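PDB 4YWF: AbyA5 from Verrucosispora maris, which catalyses elimination of acetate in spirotetronate biosynthesis, working as a lyase although it resembles the esterases of the alpha/beta hydrolase superfamily. Local coordinates for residues Leu284-Tyr298 against Ala310-Phe322. The protein carries 4 engineered substitutions. Residues are numbered along the deposited sequence; the frame is centred on the assembly and turned at random.
Sequences LTPQDLAGVRIPVAY and ADPAMLRTHVRDF. Engineered in segment 310-322: M314 (natural residue Leu).
V296 and F322 pair as a parallel beta bridge, V296 N donating to D321 O at 3.0 Å, while helices 286-290 and 310-318 cross at -57° with their axes 9.5 Å apart. L289 drives into the second helix: CD1 and CD2 reach L315 CD2, CD1 also touches the methyl CE of engineered selenomethionine M314, and CB rests on H318 CB. P286 lays its CB over one face of the H318 imidazole, 4.0 Å from the ring centroid, a CH-pi contact. Helix 310-318 connects strand 296-301 to the edge strand 322-327 as a beta-alpha-beta crossover of the alpha/beta hydrolase sheet. Under that helix, Y298 has CG anti to the backbone N (chi1 -175°), which carries the ring toward it: CD2 lies 3.5 Å from L315 CD1 and CE1 meets P312 CB. F322 CZ touches Y298 CB, and Y298 OH bonds to A241 O. Cutting the ring back to an alanine is likely to open a gap beneath L315 and P312 and cost A241 O its hydroxyl partner. R320 NE donates to A290 O (2.9 Å) in the carbonyl plane, on a lone pair. One water accepts from R320 N beside L289 O and V292 O; another joins D321 N to V292 O and I294 O.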
loop_
_atom_site.group_PDB
_atom_site.type_symbol
_atom_site.label_atom_id
_atom_site.label_comp_id
_atom_site.label_asym_id
_atom_site.label_seq_id
_atom_site.Cartn_x
_atom_site.Cartn_y
_atom_site.Cartn_z
ATOM N N LEU A 284 -12.696 -7.826 11.035
ATOM C CA LEU A 284 -12.445 -7.288 12.360
ATOM C C LEU A 284 -13.762 -7.119 13.157
ATOM O O LEU A 284 -14.711 -6.402 12.741
ATOM C CB LEU A 284 -11.700 -5.961 12.274
ATOM C CG LEU A 284 -10.336 -6.013 11.569
ATOM C CD1 LEU A 284 -9.880 -4.636 11.183
ATOM C CD2 LEU A 284 -9.311 -6.664 12.479
ATOM N N THR A 285 -13.793 -7.784 14.303
ATOM C CA THR A 285 -14.914 -7.694 15.245
ATOM C C THR A 285 -14.826 -6.489 16.237
ATOM O O THR A 285 -13.720 -5.948 16.512
ATOM C CB THR A 285 -14.975 -8.959 16.133
ATOM O OG1 THR A 285 -13.857 -8.954 17.011
ATOM C CG2 THR A 285 -14.926 -10.232 15.276
ATOM N N PRO A 286 -15.974 -6.133 16.860
ATOM C CA PRO A 286 -15.965 -5.066 17.881
ATOM C C PRO A 286 -14.848 -5.236 18.907
ATOM O O PRO A 286 -14.160 -4.253 19.223
ATOM C CB PRO A 286 -17.331 -5.234 18.572
ATOM C CG PRO A 286 -18.217 -5.747 17.464
ATOM C CD PRO A 286 -17.330 -6.709 16.689
ATOM N N GLN A 287 -14.614 -6.473 19.355
ATOM C CA GLN A 287 -13.483 -6.775 20.286
ATOM C C GLN A 287 -12.119 -6.645 19.660
ATOM O O GLN A 287 -11.186 -6.234 20.327
ATOM C CB GLN A 287 -13.556 -8.180 20.877
ATOM N N ASP A 288 -11.977 -7.011 18.397
ATOM C CA ASP A 288 -10.702 -6.785 17.719
ATOM C C ASP A 288 -10.350 -5.305 17.811
ATOM O O ASP A 288 -9.203 -4.953 18.155
ATOM C CB ASP A 288 -10.775 -7.218 16.255
ATOM C CG ASP A 288 -10.829 -8.775 16.096
ATOM O OD1 ASP A 288 -10.351 -9.465 17.016
ATOM O OD2 ASP A 288 -11.386 -9.289 15.081
ATOM N N LEU A 289 -11.354 -4.461 17.527
ATOM C CA LEU A 289 -11.193 -3.011 17.374
ATOM C C LEU A 289 -11.002 -2.344 18.701
ATOM O O LEU A 289 -10.166 -1.494 18.805
ATOM C CB LEU A 289 -12.359 -2.376 16.603
ATOM C CG LEU A 289 -12.589 -2.980 15.195
ATOM C CD1 LEU A 289 -13.786 -2.338 14.542
ATOM C CD2 LEU A 289 -11.358 -2.811 14.308
ATOM N N ALA A 290 -11.764 -2.769 19.712
ATOM C CA ALA A 290 -11.553 -2.357 21.088
ATOM C C ALA A 290 -10.186 -2.742 21.590
ATOM O O ALA A 290 -9.684 -2.079 22.458
ATOM C CB ALA A 290 -12.620 -2.986 21.984
ATOM N N GLY A 291 -9.581 -3.809 21.028
ATOM C CA GLY A 291 -8.189 -4.225 21.374
ATOM C C GLY A 291 -7.073 -3.385 20.766
ATOM O O GLY A 291 -5.911 -3.558 21.102
ATOM N N VAL A 292 -7.402 -2.496 19.834
ATOM C CA VAL A 292 -6.388 -1.623 19.197
ATOM C C VAL A 292 -6.185 -0.444 20.100
ATOM O O VAL A 292 -7.101 0.392 20.188
ATOM C CB VAL A 292 -6.895 -1.122 17.838
ATOM C CG1 VAL A 292 -5.950 -0.112 17.208
ATOM C CG2 VAL A 292 -7.159 -2.296 16.894
ATOM N N ARG A 293 -5.036 -0.362 20.782
ATOM C CA ARG A 293 -4.805 0.709 21.783
ATOM C C ARG A 293 -3.738 1.749 21.382
ATOM O O ARG A 293 -2.949 2.229 22.191
ATOM C CB ARG A 293 -4.433 0.134 23.132
ATOM C CG ARG A 293 -5.645 -0.109 24.008
ATOM C CD ARG A 293 -5.944 -1.582 24.057
ATOM N NE ARG A 293 -7.318 -1.784 24.499
ATOM C CZ ARG A 293 -7.751 -2.823 25.214
ATOM N NH1 ARG A 293 -6.939 -3.802 25.600
ATOM N NH2 ARG A 293 -9.019 -2.860 25.558
ATOM N N ILE A 294 -3.833 2.169 20.142
ATOM C CA ILE A 294 -2.872 3.088 19.557
ATOM C C ILE A 294 -3.690 4.005 18.706
ATOM O O ILE A 294 -4.824 3.675 18.354
ATOM C CB ILE A 294 -1.857 2.345 18.671
ATOM C CG1 ILE A 294 -2.580 1.425 17.672
ATOM C CG2 ILE A 294 -0.882 1.558 19.550
ATOM C CD1 ILE A 294 -1.720 0.833 16.581
ATOM N N PRO A 295 -3.120 5.175 18.395
ATOM C CA PRO A 295 -3.896 6.049 17.561
ATOM C C PRO A 295 -4.064 5.460 16.157
ATOM O O PRO A 295 -3.185 4.724 15.644
ATOM C CB PRO A 295 -3.129 7.389 17.597
ATOM C CG PRO A 295 -1.888 7.133 18.369
ATOM C CD PRO A 295 -2.025 5.874 19.112
ATOM N N VAL A 296 -5.248 5.711 15.603
ATOM C CA VAL A 296 -5.614 5.289 14.294
ATOM C C VAL A 296 -6.250 6.418 13.562
ATOM O O VAL A 296 -7.221 6.997 14.030
ATOM C CB VAL A 296 -6.616 4.126 14.301
ATOM C CG1 VAL A 296 -6.940 3.751 12.881
ATOM C CG2 VAL A 296 -6.057 2.945 15.061
ATOM N N ALA A 297 -5.701 6.708 12.398
ATOM C CA ALA A 297 -6.194 7.768 11.494
ATOM C C ALA A 297 -6.632 7.109 10.194
ATOM O O ALA A 297 -5.992 6.151 9.753
ATOM C CB ALA A 297 -5.064 8.806 11.238
ATOM N N TYR A 298 -7.749 7.596 9.622
ATOM C CA TYR A 298 -8.371 6.997 8.474
ATOM C C TYR A 298 -8.997 8.027 7.528
ATOM O O TYR A 298 -9.899 8.830 7.884
ATOM C CB TYR A 298 -9.421 5.998 9.012
ATOM C CG TYR A 298 -10.141 5.136 8.027
ATOM C CD1 TYR A 298 -11.020 5.667 7.088
ATOM C CD2 TYR A 298 -9.978 3.765 8.062
ATOM C CE1 TYR A 298 -11.697 4.842 6.202
ATOM C CE2 TYR A 298 -10.603 2.930 7.180
ATOM C CZ TYR A 298 -11.459 3.460 6.243
ATOM O OH TYR A 298 -12.109 2.584 5.393
ATOM N N ALA A 310 -20.331 1.159 6.006
ATOM C CA ALA A 310 -20.380 0.498 7.309
ATOM C C ALA A 310 -18.993 0.226 7.887
ATOM O O ALA A 310 -18.870 -0.049 9.067
ATOM C CB ALA A 310 -21.158 -0.830 7.201
ATOM N N ASP A 311 -17.947 0.221 7.071
ATOM C CA ASP A 311 -16.635 -0.151 7.609
ATOM C C ASP A 311 -16.018 1.067 8.366
ATOM O O ASP A 311 -15.766 0.965 9.557
ATOM C CB ASP A 311 -15.802 -0.790 6.517
ATOM C CG ASP A 311 -16.078 -2.260 6.359
ATOM O OD1 ASP A 311 -16.671 -2.916 7.257
ATOM O OD2 ASP A 311 -15.631 -2.814 5.374
ATOM N N PRO A 312 -15.854 2.224 7.739
ATOM C CA PRO A 312 -15.440 3.330 8.618
ATOM C C PRO A 312 -16.383 3.708 9.803
ATOM O O PRO A 312 -15.886 4.161 10.815
ATOM C CB PRO A 312 -15.284 4.504 7.695
ATOM C CG PRO A 312 -15.763 4.114 6.346
ATOM C CD PRO A 312 -16.038 2.623 6.335
ATOM N N ALA A 313 -17.708 3.538 9.624
ATOM C CA ALA A 313 -18.740 3.689 10.668
ATOM C C ALA A 313 -18.417 2.807 11.854
ATOM O O ALA A 313 -18.527 3.226 12.984
ATOM C CB ALA A 313 -20.156 3.312 10.124
HETATM N N MSE A 314 -17.994 1.580 11.553
HETATM C CA MSE A 314 -17.618 0.616 12.555
HETATM C C MSE A 314 -16.376 1.064 13.287
HETATM O O MSE A 314 -16.278 0.910 14.533
HETATM C CB MSE A 314 -17.535 -0.771 11.966
HETATM C CG MSE A 314 -17.360 -1.715 13.135
HETATM SE SE MSE A 314 -17.001 -3.559 12.543
HETATM C CE MSE A 314 -16.529 -4.424 14.253
ATOM N N LEU A 315 -15.413 1.632 12.580
ATOM C CA LEU A 315 -14.219 2.108 13.261
ATOM C C LEU A 315 -14.523 3.287 14.164
ATOM O O LEU A 315 -13.981 3.351 15.281
ATOM C CB LEU A 315 -13.117 2.509 12.297
ATOM C CG LEU A 315 -12.534 1.322 11.537
ATOM C CD1 LEU A 315 -11.496 1.814 10.557
ATOM C CD2 LEU A 315 -11.960 0.319 12.513
ATOM N N ARG A 316 -15.396 4.179 13.684
ATOM C CA ARG A 316 -15.855 5.305 14.469
ATOM C C ARG A 316 -16.613 4.865 15.668
ATOM O O ARG A 316 -16.673 5.619 16.663
ATOM C CB ARG A 316 -16.811 6.174 13.705
ATOM C CG ARG A 316 -16.163 7.032 12.641
ATOM C CD ARG A 316 -17.225 7.929 12.039
ATOM N NE ARG A 316 -16.919 7.971 10.663
ATOM C CZ ARG A 316 -17.634 7.533 9.656
ATOM N NH1 ARG A 316 -18.871 7.114 9.739
ATOM N NH2 ARG A 316 -17.040 7.602 8.512
ATOM N N THR A 317 -17.220 3.686 15.617
ATOM C CA THR A 317 -17.936 3.226 16.791
ATOM C C THR A 317 -17.045 2.626 17.885
ATOM O O THR A 317 -17.351 2.796 19.133
ATOM C CB THR A 317 -19.067 2.269 16.392
ATOM O OG1 THR A 317 -19.825 2.858 15.344
ATOM C CG2 THR A 317 -19.966 2.044 17.520
ATOM N N HIS A 318 -15.963 1.958 17.472
ATOM C CA HIS A 318 -15.212 1.040 18.335
ATOM C C HIS A 318 -13.713 1.363 18.586
ATOM O O HIS A 318 -13.135 0.916 19.571
ATOM C CB HIS A 318 -15.342 -0.405 17.807
ATOM C CG HIS A 318 -16.743 -0.918 17.808
ATOM N ND1 HIS A 318 -17.452 -1.163 18.974
ATOM C CD2 HIS A 318 -17.579 -1.235 16.792
ATOM C CE1 HIS A 318 -18.673 -1.565 18.680
ATOM N NE2 HIS A 318 -18.770 -1.627 17.363
ATOM N N VAL A 319 -13.068 2.136 17.729
ATOM C CA VAL A 319 -11.659 2.411 17.935
ATOM C C VAL A 319 -11.567 3.600 18.873
ATOM O O VAL A 319 -12.165 4.596 18.609
ATOM C CB VAL A 319 -10.961 2.691 16.605
ATOM C CG1 VAL A 319 -9.535 3.259 16.824
ATOM C CG2 VAL A 319 -10.911 1.383 15.850
ATOM N N ARG A 320 -10.810 3.474 19.957
ATOM C CA ARG A 320 -10.814 4.442 21.076
ATOM C C ARG A 320 -10.222 5.752 20.672
ATOM O O ARG A 320 -10.788 6.789 20.957
ATOM C CB ARG A 320 -9.987 3.905 22.278
ATOM C CG ARG A 320 -10.569 2.634 22.897
ATOM C CD ARG A 320 -9.519 1.712 23.542
ATOM N NE ARG A 320 -10.164 0.441 23.864
ATOM C CZ ARG A 320 -10.546 0.042 25.083
ATOM N NH1 ARG A 320 -10.286 0.757 26.185
ATOM N NH2 ARG A 320 -11.185 -1.125 25.215
ATOM N N ASP A 321 -9.060 5.708 20.034
ATOM C CA ASP A 321 -8.373 6.903 19.599
ATOM C C ASP A 321 -8.424 6.906 18.077
ATOM O O ASP A 321 -7.583 6.264 17.436
ATOM C CB ASP A 321 -6.953 6.802 20.111
ATOM C CG ASP A 321 -6.139 8.048 19.846
ATOM O OD1 ASP A 321 -6.657 9.043 19.277
ATOM O OD2 ASP A 321 -4.957 8.029 20.258
ATOM N N PHE A 322 -9.421 7.596 17.522
ATOM C CA PHE A 322 -9.747 7.521 16.102
ATOM C C PHE A 322 -9.837 8.915 15.498
ATOM O O PHE A 322 -10.546 9.803 16.020
ATOM C CB PHE A 322 -11.042 6.686 15.885
ATOM C CG PHE A 322 -11.290 6.337 14.479
ATOM C CD1 PHE A 322 -10.427 5.496 13.798
ATOM C CD2 PHE A 322 -12.370 6.886 13.788
ATOM C CE1 PHE A 322 -10.639 5.193 12.458
ATOM C CE2 PHE A 322 -12.593 6.580 12.465
ATOM C CZ PHE A 322 -11.731 5.717 11.788
HETATM O O HOH W 1 -9.849 0.781 20.323
HETATM O O HOH W 2 -7.263 3.263 19.755
#